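Local coordinates for protein cellobiose 2-epimerase (Ruminococcus albus, PDB 3VW5) that catalyses the reversible epimerisation of cellobiose to 4-O-beta-D-glucopyranosyl-D-mannose, acting on the unmodified sugar, at residues W304-Q318 and H374-V387. The protein carries 2 engineered substitutions. Sequence-based numbering, arbitrary orientation.
Sequences WVQAEAVVGFINAYQ and HNGRMCMEVITRGV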
# COMPACT_ATOMS: atom_id res chain seq x y z
N TRP A 304 7.72 5.20 2.89
CA TRP A 304 6.37 4.68 3.10
C TRP A 304 6.11 4.31 4.55
O TRP A 304 4.98 4.41 5.03
CB TRP A 304 6.04 3.49 2.19
CG TRP A 304 6.69 2.17 2.52
CD1 TRP A 304 7.79 1.63 1.91
CD2 TRP A 304 6.26 1.19 3.49
NE1 TRP A 304 8.09 0.41 2.46
CE2 TRP A 304 7.16 0.11 3.42
CE3 TRP A 304 5.20 1.13 4.41
CZ2 TRP A 304 7.04 -1.03 4.23
CZ3 TRP A 304 5.09 -0.00 5.23
CH2 TRP A 304 6.00 -1.07 5.13
N VAL A 305 7.16 3.90 5.25
CA VAL A 305 7.03 3.59 6.66
C VAL A 305 6.69 4.86 7.46
O VAL A 305 5.85 4.82 8.35
CB VAL A 305 8.29 2.89 7.19
CG1 VAL A 305 8.19 2.68 8.69
CG2 VAL A 305 8.45 1.54 6.51
N GLN A 306 7.33 5.98 7.13
CA GLN A 306 7.06 7.25 7.81
C GLN A 306 5.62 7.65 7.57
O GLN A 306 4.89 8.01 8.50
CB GLN A 306 7.99 8.38 7.33
CG GLN A 306 9.50 8.13 7.51
CD GLN A 306 9.84 7.42 8.82
OE1 GLN A 306 9.63 7.95 9.91
NE2 GLN A 306 10.35 6.19 8.70
N ALA A 307 5.21 7.58 6.30
CA ALA A 307 3.87 7.95 5.90
C ALA A 307 2.80 7.10 6.61
O ALA A 307 1.83 7.64 7.15
CB ALA A 307 3.72 7.86 4.40
N GLU A 308 2.97 5.78 6.62
CA GLU A 308 2.02 4.92 7.32
C GLU A 308 1.99 5.17 8.82
O GLU A 308 0.94 5.03 9.46
CB GLU A 308 2.29 3.44 7.03
CG GLU A 308 2.15 3.06 5.57
CD GLU A 308 0.77 3.37 5.00
OE1 GLU A 308 -0.22 3.28 5.76
OE2 GLU A 308 0.68 3.71 3.80
N ALA A 309 3.13 5.54 9.40
CA ALA A 309 3.15 5.83 10.83
C ALA A 309 2.31 7.09 11.18
O ALA A 309 1.67 7.14 12.23
CB ALA A 309 4.56 5.94 11.35
N VAL A 310 2.32 8.08 10.29
CA VAL A 310 1.51 9.28 10.47
C VAL A 310 0.02 8.93 10.57
O VAL A 310 -0.65 9.30 11.53
CB VAL A 310 1.75 10.33 9.36
CG1 VAL A 310 0.73 11.43 9.43
CG2 VAL A 310 3.13 10.91 9.50
N VAL A 311 -0.49 8.19 9.58
CA VAL A 311 -1.88 7.74 9.60
C VAL A 311 -2.19 6.86 10.82
O VAL A 311 -3.16 7.10 11.53
CB VAL A 311 -2.24 6.95 8.34
CG1 VAL A 311 -3.72 6.57 8.38
CG2 VAL A 311 -1.92 7.74 7.09
N GLY A 312 -1.38 5.83 11.04
CA GLY A 312 -1.64 4.87 12.10
C GLY A 312 -1.68 5.48 13.48
O GLY A 312 -2.47 5.08 14.33
N PHE A 313 -0.80 6.45 13.72
CA PHE A 313 -0.77 7.16 14.99
C PHE A 313 -2.00 8.06 15.20
O PHE A 313 -2.51 8.18 16.32
CB PHE A 313 0.51 7.98 15.09
CG PHE A 313 1.73 7.17 15.44
CD1 PHE A 313 1.61 5.99 16.18
CD2 PHE A 313 3.00 7.59 15.05
CE1 PHE A 313 2.72 5.24 16.51
CE2 PHE A 313 4.12 6.85 15.37
CZ PHE A 313 3.98 5.67 16.11
N ILE A 314 -2.43 8.73 14.12
CA ILE A 314 -3.61 9.58 14.18
C ILE A 314 -4.84 8.71 14.45
O ILE A 314 -5.66 9.02 15.31
CB ILE A 314 -3.78 10.39 12.88
CG1 ILE A 314 -2.68 11.46 12.80
CG2 ILE A 314 -5.18 11.00 12.80
CD1 ILE A 314 -2.73 12.31 11.56
N ASN A 315 -4.93 7.61 13.71
CA ASN A 315 -5.95 6.60 13.92
C ASN A 315 -5.98 6.08 15.35
O ASN A 315 -7.05 5.88 15.94
CB ASN A 315 -5.75 5.44 12.95
CG ASN A 315 -6.89 4.45 13.00
OD1 ASN A 315 -7.95 4.69 12.43
ND2 ASN A 315 -6.66 3.33 13.67
N ALA A 316 -4.79 5.86 15.93
CA ALA A 316 -4.69 5.37 17.29
C ALA A 316 -5.23 6.41 18.27
O ALA A 316 -5.91 6.07 19.25
CB ALA A 316 -3.27 4.97 17.64
N TYR A 317 -4.94 7.68 18.00
CA TYR A 317 -5.51 8.77 18.78
C TYR A 317 -7.04 8.70 18.67
O TYR A 317 -7.75 8.62 19.68
CB TYR A 317 -5.00 10.13 18.31
CG TYR A 317 -5.74 11.29 18.93
CD1 TYR A 317 -5.53 11.64 20.26
CD2 TYR A 317 -6.68 12.02 18.20
CE1 TYR A 317 -6.21 12.70 20.85
CE2 TYR A 317 -7.37 13.08 18.77
CZ TYR A 317 -7.14 13.42 20.10
OH TYR A 317 -7.82 14.47 20.69
N GLN A 318 -7.54 8.69 17.44
CA GLN A 318 -8.98 8.64 17.21
C GLN A 318 -9.70 7.51 17.95
O GLN A 318 -10.86 7.65 18.32
CB GLN A 318 -9.29 8.57 15.72
CG GLN A 318 -8.99 9.85 14.99
CD GLN A 318 -9.38 9.80 13.52
OE1 GLN A 318 -8.99 8.88 12.79
NE2 GLN A 318 -10.15 10.78 13.08
N HIS A 374 1.55 5.42 -1.08
CA HIS A 374 1.78 5.58 0.36
C HIS A 374 1.76 7.04 0.83
O HIS A 374 1.09 7.38 1.81
CB HIS A 374 3.07 4.88 0.80
CG HIS A 374 2.96 3.39 0.90
ND1 HIS A 374 2.21 2.76 1.87
CD2 HIS A 374 3.50 2.40 0.15
CE1 HIS A 374 2.30 1.45 1.72
NE2 HIS A 374 3.09 1.21 0.68
N ASN A 375 2.52 7.90 0.15
CA ASN A 375 2.62 9.28 0.62
C ASN A 375 1.39 10.11 0.24
O ASN A 375 0.93 10.97 1.02
CB ASN A 375 3.94 9.95 0.20
CG ASN A 375 4.17 9.88 -1.28
OD1 ASN A 375 3.34 9.35 -2.02
ND2 ASN A 375 5.29 10.42 -1.74
N GLY A 376 0.85 9.83 -0.95
CA GLY A 376 -0.47 10.31 -1.35
C GLY A 376 -1.56 9.95 -0.35
O GLY A 376 -2.32 10.81 0.11
N ARG A 377 -1.63 8.67 0.02
CA ARG A 377 -2.68 8.25 0.94
C ARG A 377 -2.60 8.98 2.28
O ARG A 377 -3.62 9.38 2.83
CB ARG A 377 -2.70 6.74 1.14
CG ARG A 377 -4.00 6.26 1.77
CD ARG A 377 -4.15 4.75 1.68
NE ARG A 377 -3.05 4.07 2.35
CZ ARG A 377 -2.89 2.75 2.39
NH1 ARG A 377 -3.78 1.95 1.81
NH2 ARG A 377 -1.84 2.23 3.01
N MET A 378 -1.38 9.17 2.80
CA MET A 378 -1.21 9.87 4.08
C MET A 378 -1.77 11.29 4.04
O MET A 378 -2.45 11.74 4.96
CB MET A 378 0.27 9.91 4.49
CG MET A 378 0.53 10.63 5.79
SD MET A 378 2.13 11.47 5.73
CE MET A 378 1.85 12.66 4.42
N CYS A 379 -1.47 12.00 2.96
CA CYS A 379 -1.95 13.36 2.83
C CYS A 379 -3.48 13.36 2.88
O CYS A 379 -4.09 14.07 3.70
CB CYS A 379 -1.41 14.02 1.57
SG CYS A 379 0.41 14.12 1.55
N MET A 380 -4.09 12.52 2.04
CA MET A 380 -5.54 12.44 1.97
C MET A 380 -6.18 11.97 3.26
O MET A 380 -7.24 12.48 3.65
CB MET A 380 -5.97 11.58 0.79
CG MET A 380 -5.41 12.11 -0.49
SD MET A 380 -5.89 11.22 -1.97
CE MET A 380 -4.29 10.72 -2.62
N GLU A 381 -5.56 11.01 3.93
CA GLU A 381 -6.14 10.48 5.15
C GLU A 381 -6.13 11.52 6.25
O GLU A 381 -7.04 11.57 7.09
CB GLU A 381 -5.41 9.21 5.61
CG GLU A 381 -5.86 7.93 4.92
CD GLU A 381 -7.23 7.41 5.40
OE1 GLU A 381 -7.61 7.66 6.58
OE2 GLU A 381 -7.92 6.74 4.58
N VAL A 382 -5.10 12.36 6.24
CA VAL A 382 -4.90 13.38 7.27
C VAL A 382 -5.94 14.46 7.07
O VAL A 382 -6.63 14.88 8.01
CB VAL A 382 -3.50 14.02 7.18
CG1 VAL A 382 -3.46 15.33 7.95
CG2 VAL A 382 -2.43 13.05 7.69
N ILE A 383 -6.04 14.89 5.82
CA ILE A 383 -7.03 15.86 5.40
C ILE A 383 -8.42 15.39 5.82
O ILE A 383 -9.17 16.12 6.47
CB ILE A 383 -6.99 16.06 3.87
CG1 ILE A 383 -5.81 16.95 3.49
CG2 ILE A 383 -8.31 16.63 3.37
CD1 ILE A 383 -5.57 17.04 2.01
N THR A 384 -8.72 14.15 5.47
CA THR A 384 -10.06 13.60 5.62
C THR A 384 -10.49 13.36 7.07
O THR A 384 -11.67 13.48 7.40
CB THR A 384 -10.18 12.29 4.82
OG1 THR A 384 -10.70 12.58 3.52
CG2 THR A 384 -11.08 11.30 5.52
N ARG A 385 -9.53 13.03 7.94
CA ARG A 385 -9.84 12.77 9.35
C ARG A 385 -9.96 14.06 10.14
O ARG A 385 -10.47 14.08 11.26
CB ARG A 385 -8.75 11.89 9.97
CG ARG A 385 -8.67 10.50 9.38
CD ARG A 385 -7.50 9.75 9.93
NE ARG A 385 -7.32 8.49 9.21
CZ ARG A 385 -7.53 7.29 9.74
NH1 ARG A 385 -7.92 7.17 11.01
NH2 ARG A 385 -7.33 6.21 9.00
N GLY A 386 -9.46 15.14 9.55
CA GLY A 386 -9.45 16.44 10.18
C GLY A 386 -9.06 16.52 11.65
O GLY A 386 -9.62 17.32 12.39
N VAL A 387 -8.11 15.71 12.10
CA VAL A 387 -7.51 16.01 13.40
C VAL A 387 -6.20 16.75 13.21
O VAL A 387 -5.33 16.31 12.46
CB VAL A 387 -7.40 14.80 14.36
CG1 VAL A 387 -7.69 13.51 13.65
CG2 VAL A 387 -6.06 14.78 15.06
O HOH W 1 -8.70 3.68 9.89
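Met378 packs against Ala307, Val310 and Val311, its CB against Ala307 CB and its CG 3.7 Å from Val310 CG1. With CG anti to the backbone N (chi1 179°), the bend beyond it carries the sulfur against Val310 CB and the Ala307 backbone. Val382 CG2 bridges Val310 CG1 and Ile314 CD1, and past the helix end Val387 CG1 closes on Ile314 CG2 at 3.7 Å. The two helices, axes 8.6 Å apart and 21° from parallel, belong to the (alpha/alpha)6 barrel; helix 241-258 touches Glu308, Val311, His374 and Arg377, and helix 2-19 touches Ile314. At one end, Trp304 CB sits over a face of the His374 ring, 3.6 Å from its centroid, and the indole five-membered ring makes a tilted face-to-face stack with the imidazole, planes 29° apart. Glu308 OE2 takes a nearly straight bond in the imidazole plane from His374 ND1 (2.6 Å) and a salt bridge from Arg377 NH2 (3.0 Å), both from the same carboxylate face, while Arg377 also pairs with Glu187 and Glu246. At the other end Arg385 enters as a knob among Val311, Ile314, Asn315 and Gln318. Its NH1 donates to Gln318 OE1 (2.7 Å), nearly in line with the C=O bond, and to Asn315 OD1 (2.9 Å) on a lone pair in the carbonyl plane; Asp252 holds the Asn315 amide nitrogen. Glu381, itself paired with Arg253, bridges to Arg385 NE through OE1.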